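PDB 4PXE: ureidoglycolate hydrolase from Arabidopsis thaliana, which hydrolyses (S)-ureidoglycolate to glyoxylate, ammonium and carbon dioxide with a two-manganese site, in the last step of purine breakdown without urea as an intermediate. Local coordinates for residues 89-94 with 204-209; 208-213 with 391-396. One frame throughout, in Å; residues are numbered along the deposited sequence.

Contact 1 (89-94 with 204-209). With MN (manganese (II) ion), chain C.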
loop_
_atom_site.group_PDB
_atom_site.type_symbol
_atom_site.label_atom_id
_atom_site.label_comp_id
_atom_site.label_asym_id
_atom_site.label_seq_id
_atom_site.Cartn_x
_atom_site.Cartn_y
_atom_site.Cartn_z
ATOM N N THR A 89 -1.014 28.410 25.216
ATOM C CA THR A 89 -2.120 27.634 24.671
ATOM C C THR A 89 -1.799 27.285 23.236
ATOM O O THR A 89 -1.102 28.030 22.557
ATOM C CB THR A 89 -3.463 28.405 24.730
ATOM O OG1 THR A 89 -4.539 27.550 24.301
ATOM C CG2 THR A 89 -3.423 29.653 23.840
ATOM N N GLY A 90 -2.306 26.156 22.752
ATOM C CA GLY A 90 -2.091 25.839 21.358
ATOM C C GLY A 90 -2.456 24.424 20.988
ATOM O O GLY A 90 -2.951 23.664 21.814
ATOM N N SER A 91 -2.203 24.085 19.732
ATOM C CA SER A 91 -2.576 22.786 19.181
ATOM C C SER A 91 -1.834 22.590 17.859
ATOM O O SER A 91 -0.835 23.271 17.589
ATOM C CB SER A 91 -4.101 22.711 18.989
ATOM O OG SER A 91 -4.566 21.370 18.889
ATOM N N HIS A 92 -2.325 21.669 17.035
ATOM C CA HIS A 92 -1.637 21.311 15.790
ATOM C C HIS A 92 -2.521 21.607 14.581
ATOM O O HIS A 92 -3.742 21.766 14.713
ATOM C CB HIS A 92 -1.304 19.817 15.798
ATOM C CG HIS A 92 -2.517 18.944 15.840
ATOM N ND1 HIS A 92 -3.026 18.321 14.718
ATOM C CD2 HIS A 92 -3.342 18.620 16.862
ATOM C CE1 HIS A 92 -4.114 17.651 15.051
ATOM N NE2 HIS A 92 -4.323 17.810 16.344
ATOM N N ILE A 93 -1.923 21.678 13.397
ATOM C CA ILE A 93 -2.721 21.791 12.179
ATOM C C ILE A 93 -2.456 20.674 11.176
ATOM O O ILE A 93 -3.076 20.645 10.111
ATOM C CB ILE A 93 -2.551 23.159 11.482
ATOM C CG1 ILE A 93 -1.101 23.357 11.024
ATOM C CG2 ILE A 93 -3.029 24.295 12.392
ATOM C CD1 ILE A 93 -0.836 24.743 10.443
ATOM N N ASP A 94 -1.551 19.753 11.491
ATOM C CA ASP A 94 -1.421 18.611 10.588
ATOM C C ASP A 94 -2.672 17.726 10.659
ATOM O O ASP A 94 -3.404 17.751 11.654
ATOM C CB ASP A 94 -0.082 17.842 10.728
ATOM C CG ASP A 94 0.179 17.277 12.127
ATOM O OD1 ASP A 94 -0.318 17.804 13.144
ATOM O OD2 ASP A 94 0.963 16.304 12.197
ATOM N N PHE A 204 -0.346 25.485 30.657
ATOM C CA PHE A 204 -0.628 25.234 29.243
ATOM C C PHE A 204 -2.068 24.748 29.070
ATOM O O PHE A 204 -2.489 23.801 29.729
ATOM C CB PHE A 204 0.326 24.186 28.645
ATOM C CG PHE A 204 -0.041 23.807 27.241
ATOM C CD1 PHE A 204 0.325 24.619 26.185
ATOM C CD2 PHE A 204 -0.800 22.676 26.981
ATOM C CE1 PHE A 204 -0.047 24.308 24.888
ATOM C CE2 PHE A 204 -1.172 22.361 25.691
ATOM C CZ PHE A 204 -0.795 23.181 24.648
ATOM N N LEU A 205 -2.809 25.386 28.165
ATOM C CA LEU A 205 -4.200 25.019 27.889
ATOM C C LEU A 205 -4.361 24.621 26.435
ATOM O O LEU A 205 -3.807 25.274 25.562
ATOM C CB LEU A 205 -5.112 26.226 28.119
ATOM C CG LEU A 205 -4.872 27.078 29.354
ATOM C CD1 LEU A 205 -5.861 28.236 29.349
ATOM C CD2 LEU A 205 -5.021 26.243 30.607
ATOM N N GLU A 206 -5.144 23.581 26.164
ATOM C CA GLU A 206 -5.466 23.230 24.781
ATOM C C GLU A 206 -6.970 23.131 24.572
ATOM O O GLU A 206 -7.652 22.372 25.260
ATOM C CB GLU A 206 -4.803 21.903 24.402
ATOM C CG GLU A 206 -5.022 21.496 22.938
ATOM C CD GLU A 206 -4.115 20.367 22.469
ATOM O OE1 GLU A 206 -3.406 19.742 23.299
ATOM O OE2 GLU A 206 -4.107 20.106 21.248
ATOM N N LEU A 207 -7.483 23.915 23.629
ATOM C CA LEU A 207 -8.880 23.824 23.199
ATOM C C LEU A 207 -8.953 22.777 22.084
ATOM O O LEU A 207 -8.130 22.810 21.169
ATOM C CB LEU A 207 -9.323 25.191 22.677
ATOM C CG LEU A 207 -10.669 25.258 21.943
ATOM C CD1 LEU A 207 -11.839 24.870 22.849
ATOM C CD2 LEU A 207 -10.867 26.640 21.350
ATOM N N HIS A 208 -9.905 21.848 22.151
ATOM C CA HIS A 208 -9.952 20.753 21.173
ATOM C C HIS A 208 -11.368 20.201 21.058
ATOM O O HIS A 208 -12.119 20.174 22.042
ATOM C CB HIS A 208 -8.969 19.626 21.574
ATOM C CG HIS A 208 -8.510 18.770 20.423
ATOM N ND1 HIS A 208 -9.323 17.845 19.800
ATOM C CD2 HIS A 208 -7.317 18.707 19.782
ATOM C CE1 HIS A 208 -8.656 17.254 18.823
ATOM N NE2 HIS A 208 -7.436 17.760 18.792
ATOM N N ILE A 209 -11.752 19.760 19.862
ATOM C CA ILE A 209 -13.013 19.029 19.752
ATOM C C ILE A 209 -12.951 17.756 20.597
ATOM O O ILE A 209 -11.887 17.142 20.749
ATOM C CB ILE A 209 -13.388 18.711 18.294
ATOM C CG1 ILE A 209 -12.337 17.805 17.633
ATOM C CG2 ILE A 209 -13.559 20.001 17.504
ATOM C CD1 ILE A 209 -12.798 17.192 16.288
HETATM MN MN MN C . -5.798 16.594 17.624
HETATM O O HOH W 1 -5.808 25.945 22.214
HETATM O O HOH W 2 -7.539 21.709 18.760
HETATM O O HOH W 3 -4.504 16.806 19.427
HETATM O O HOH W 4 -4.810 14.840 16.687
HETATM O O HOH W 5 -6.528 14.658 18.988
#
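Thr89 pairs with Leu205 where two parallel strands of the M20 catalytic domain lie side by side; farther on they diverge toward a manganese ion. The bridge is tight: Leu205 O takes a hydrogen bond from Thr89 OG1 at 2.7 Å, with the hydroxyl above the carbonyl plane, and a weak one from Gly90 N. Phe204 CE1 and CZ lie obliquely against the Thr89-Gly90 peptide. Gly90 O is buried without a polar partner, 3.2 Å from Glu206 CG. Water bridges the strands from Thr89 onward: one molecule donates to Thr89 OG1 and accepts from Leu207 N, and another donates to both Ser91 OG and Leu207 O. Ser91 OG swings anti to its own nitrogen (chi1 -160°) and donates to Glu206 OE2 at 2.7 Å, on the anti side of the carboxylate, while OE1 bonds Ser380 OG. An alanine in place of Glu206 removes the carboxylate, which would probably leave the hydroxyls of Ser91 and Ser380 without this partner and open a gap beside Gly90 O. At the wet end His92 and His208 each bind manganese through NE2 at 2.3 Å, with Asp103 and three waters completing the site. His92 ND1 makes only weak bonds to Asp94 OD1 and O, whereas His208 ND1 donates in its ring plane to a lone pair of Ile209 O, 2.8 Å away and nearly straight at 170°.

Contact 2 (208-213 with 391-396). With MN (manganese (II) ion), chain C.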
loop_
_atom_site.group_PDB
_atom_site.type_symbol
_atom_site.label_atom_id
_atom_site.label_comp_id
_atom_site.label_asym_id
_atom_site.label_seq_id
_atom_site.Cartn_x
_atom_site.Cartn_y
_atom_site.Cartn_z
ATOM N N HIS A 208 -9.905 21.848 22.151
ATOM C CA HIS A 208 -9.952 20.753 21.173
ATOM C C HIS A 208 -11.368 20.201 21.058
ATOM O O HIS A 208 -12.119 20.174 22.042
ATOM C CB HIS A 208 -8.969 19.626 21.574
ATOM C CG HIS A 208 -8.510 18.770 20.423
ATOM N ND1 HIS A 208 -9.323 17.845 19.800
ATOM C CD2 HIS A 208 -7.317 18.707 19.782
ATOM C CE1 HIS A 208 -8.656 17.254 18.823
ATOM N NE2 HIS A 208 -7.436 17.760 18.792
ATOM N N ILE A 209 -11.752 19.760 19.862
ATOM C CA ILE A 209 -13.013 19.029 19.752
ATOM C C ILE A 209 -12.951 17.756 20.597
ATOM O O ILE A 209 -11.887 17.142 20.749
ATOM C CB ILE A 209 -13.388 18.711 18.294
ATOM C CG1 ILE A 209 -12.337 17.805 17.633
ATOM C CG2 ILE A 209 -13.559 20.001 17.504
ATOM C CD1 ILE A 209 -12.798 17.192 16.288
ATOM N N GLU A 210 -14.089 17.356 21.151
ATOM C CA GLU A 210 -14.107 16.198 22.039
ATOM C C GLU A 210 -13.609 14.907 21.380
ATOM O O GLU A 210 -12.961 14.089 22.038
ATOM C CB GLU A 210 -15.528 15.954 22.560
ATOM C CG GLU A 210 -15.614 14.752 23.501
ATOM C CD GLU A 210 -17.029 14.308 23.787
ATOM O OE1 GLU A 210 -17.933 15.170 23.757
ATOM O OE2 GLU A 210 -17.239 13.100 24.054
ATOM N N GLN A 211 -13.927 14.716 20.096
ATOM C CA GLN A 211 -13.673 13.444 19.404
ATOM C C GLN A 211 -14.420 12.296 20.079
ATOM O O GLN A 211 -13.968 11.143 20.079
ATOM C CB GLN A 211 -12.167 13.167 19.276
ATOM C CG GLN A 211 -11.442 14.329 18.633
ATOM C CD GLN A 211 -9.957 14.106 18.483
ATOM O OE1 GLN A 211 -9.212 14.134 19.464
ATOM N NE2 GLN A 211 -9.502 13.940 17.246
ATOM N N GLY A 212 -15.582 12.625 20.637
ATOM C CA GLY A 212 -16.502 11.648 21.199
ATOM C C GLY A 212 -17.874 12.299 21.232
ATOM O O GLY A 212 -17.998 13.493 20.952
ATOM N N PRO A 213 -18.907 11.524 21.568
ATOM C CA PRO A 213 -20.288 11.999 21.470
ATOM C C PRO A 213 -20.866 12.465 22.806
ATOM O O PRO A 213 -22.038 12.820 22.830
ATOM C CB PRO A 213 -21.029 10.742 21.023
ATOM C CG PRO A 213 -20.306 9.652 21.770
ATOM C CD PRO A 213 -18.841 10.063 21.769
ATOM N N MET A 391 -7.231 20.909 29.440
ATOM C CA MET A 391 -7.849 20.967 28.115
ATOM C C MET A 391 -9.311 21.351 28.226
ATOM O O MET A 391 -10.008 20.930 29.149
ATOM C CB MET A 391 -7.756 19.624 27.378
ATOM C CG MET A 391 -6.349 19.104 27.148
ATOM S SD MET A 391 -6.369 17.684 26.018
ATOM C CE MET A 391 -6.860 18.519 24.506
ATOM N N ILE A 392 -9.772 22.127 27.251
ATOM C CA ILE A 392 -11.182 22.448 27.088
ATOM C C ILE A 392 -11.692 21.666 25.873
ATOM O O ILE A 392 -11.191 21.867 24.766
ATOM C CB ILE A 392 -11.339 23.940 26.774
ATOM C CG1 ILE A 392 -10.758 24.806 27.902
ATOM C CG2 ILE A 392 -12.808 24.308 26.558
ATOM C CD1 ILE A 392 -10.518 26.221 27.477
ATOM N N PHE A 393 -12.666 20.785 26.080
ATOM C CA PHE A 393 -13.358 20.100 24.980
ATOM C C PHE A 393 -14.626 20.855 24.577
ATOM O O PHE A 393 -15.359 21.372 25.435
ATOM C CB PHE A 393 -13.788 18.691 25.395
ATOM C CG PHE A 393 -12.730 17.622 25.239
ATOM C CD1 PHE A 393 -11.526 17.844 24.560
ATOM C CD2 PHE A 393 -12.981 16.367 25.767
ATOM C CE1 PHE A 393 -10.595 16.791 24.429
ATOM C CE2 PHE A 393 -12.065 15.334 25.631
ATOM C CZ PHE A 393 -10.878 15.555 24.968
ATOM N N ILE A 394 -14.882 20.892 23.274
ATOM C CA ILE A 394 -16.175 21.329 22.755
ATOM C C ILE A 394 -16.863 20.143 22.067
ATOM O O ILE A 394 -16.217 19.168 21.680
ATOM C CB ILE A 394 -16.042 22.512 21.775
ATOM C CG1 ILE A 394 -15.182 22.122 20.569
ATOM C CG2 ILE A 394 -15.494 23.745 22.481
ATOM C CD1 ILE A 394 -15.118 23.235 19.518
ATOM N N PRO A 395 -18.194 20.201 21.925
ATOM C CA PRO A 395 -18.895 19.082 21.290
ATOM C C PRO A 395 -18.519 18.909 19.832
ATOM O O PRO A 395 -18.059 19.851 19.184
ATOM C CB PRO A 395 -20.368 19.493 21.379
ATOM C CG PRO A 395 -20.416 20.516 22.483
ATOM C CD PRO A 395 -19.121 21.250 22.395
ATOM N N CYS A 396 -18.694 17.693 19.335
ATOM C CA CYS A 396 -18.605 17.480 17.904
ATOM C C CYS A 396 -19.657 16.471 17.491
ATOM O O CYS A 396 -20.068 15.619 18.283
ATOM C CB CYS A 396 -17.186 17.087 17.456
ATOM S SG CYS A 396 -16.572 15.527 18.117
HETATM MN MN MN C . -5.798 16.594 17.624
HETATM O O HOH W 6 -19.664 15.742 21.646
HETATM O O HOH W 5 -6.528 14.658 18.988
HETATM O O HOH W 3 -4.504 16.806 19.427
HETATM O O HOH W 4 -4.810 14.840 16.687
#
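At the C-terminal, metal-bearing end of the parallel strands of the M20 catalytic domain, a strand pair joins His208 and Ile209 to Phe393 and Ile394, just where the substrate-binding run from His208 to Gln211 leaves its strand. Three backbone bonds zip the pair: His208 N to Ile392 O at 2.9 Å, Ile394 N to His208 O at 3.1 Å, and Glu210 N to Ile394 O at 2.8 Å, the last already beyond the strand. On the side of His208 and Phe393, Met391 folds back through a bend at chi3 (68°) and rests its CE on His208 CB, 3.8 Å away. The Phe393 ring lies under the turn: Glu210 CA sits over one face in a CH-pi contact, 3.9 Å from the centroid, and Glu210 CG reaches CD2 of the same ring. The Glu210 chain runs on extended, and its carboxylate accepts the N-H groups of Ile214 and Leu215 at the start of helix 214-218. On the other side Ile209 CG2 touches Ile394 CG1 and CD1, each 4.1 Å away. Cys396 fills the bend of the departing loop, its SG held between N and the carbonyl carbon (chi1 63°) and 3.4 Å from Gln211 N. Gln211 turns away from this strand to the active site, where it packs against His244 of the second subunit. Its NE2 bonds Ser401 OG, and its OE1 lies 2.8 Å from water 5, a manganese ligand to which it is hydrogen-bonded.

Both contacts are buried and share strand 201-209, which has strand 86-91 on one flank and strand 389-394 on the other. They adjoin directly: Glu206 O probably accepts a hydrogen bond from Ile392 N, and Leu207 CD1 packs on Ile394 CG2. Their chemistry differs. Contact 1 has a short bridge, then relies on hydroxyls, a carboxylate and ordered waters, and brings His92 to the manganese beside the shared His208. Contact 2 buries more surface, 474 against 303 Å², through regular backbone bonding and mostly apolar or aromatic packing. His208 belongs to both: His92, at the end of the contact on one flank, shares its manganese, while strand 389-394 on the other flank fixes its backbone.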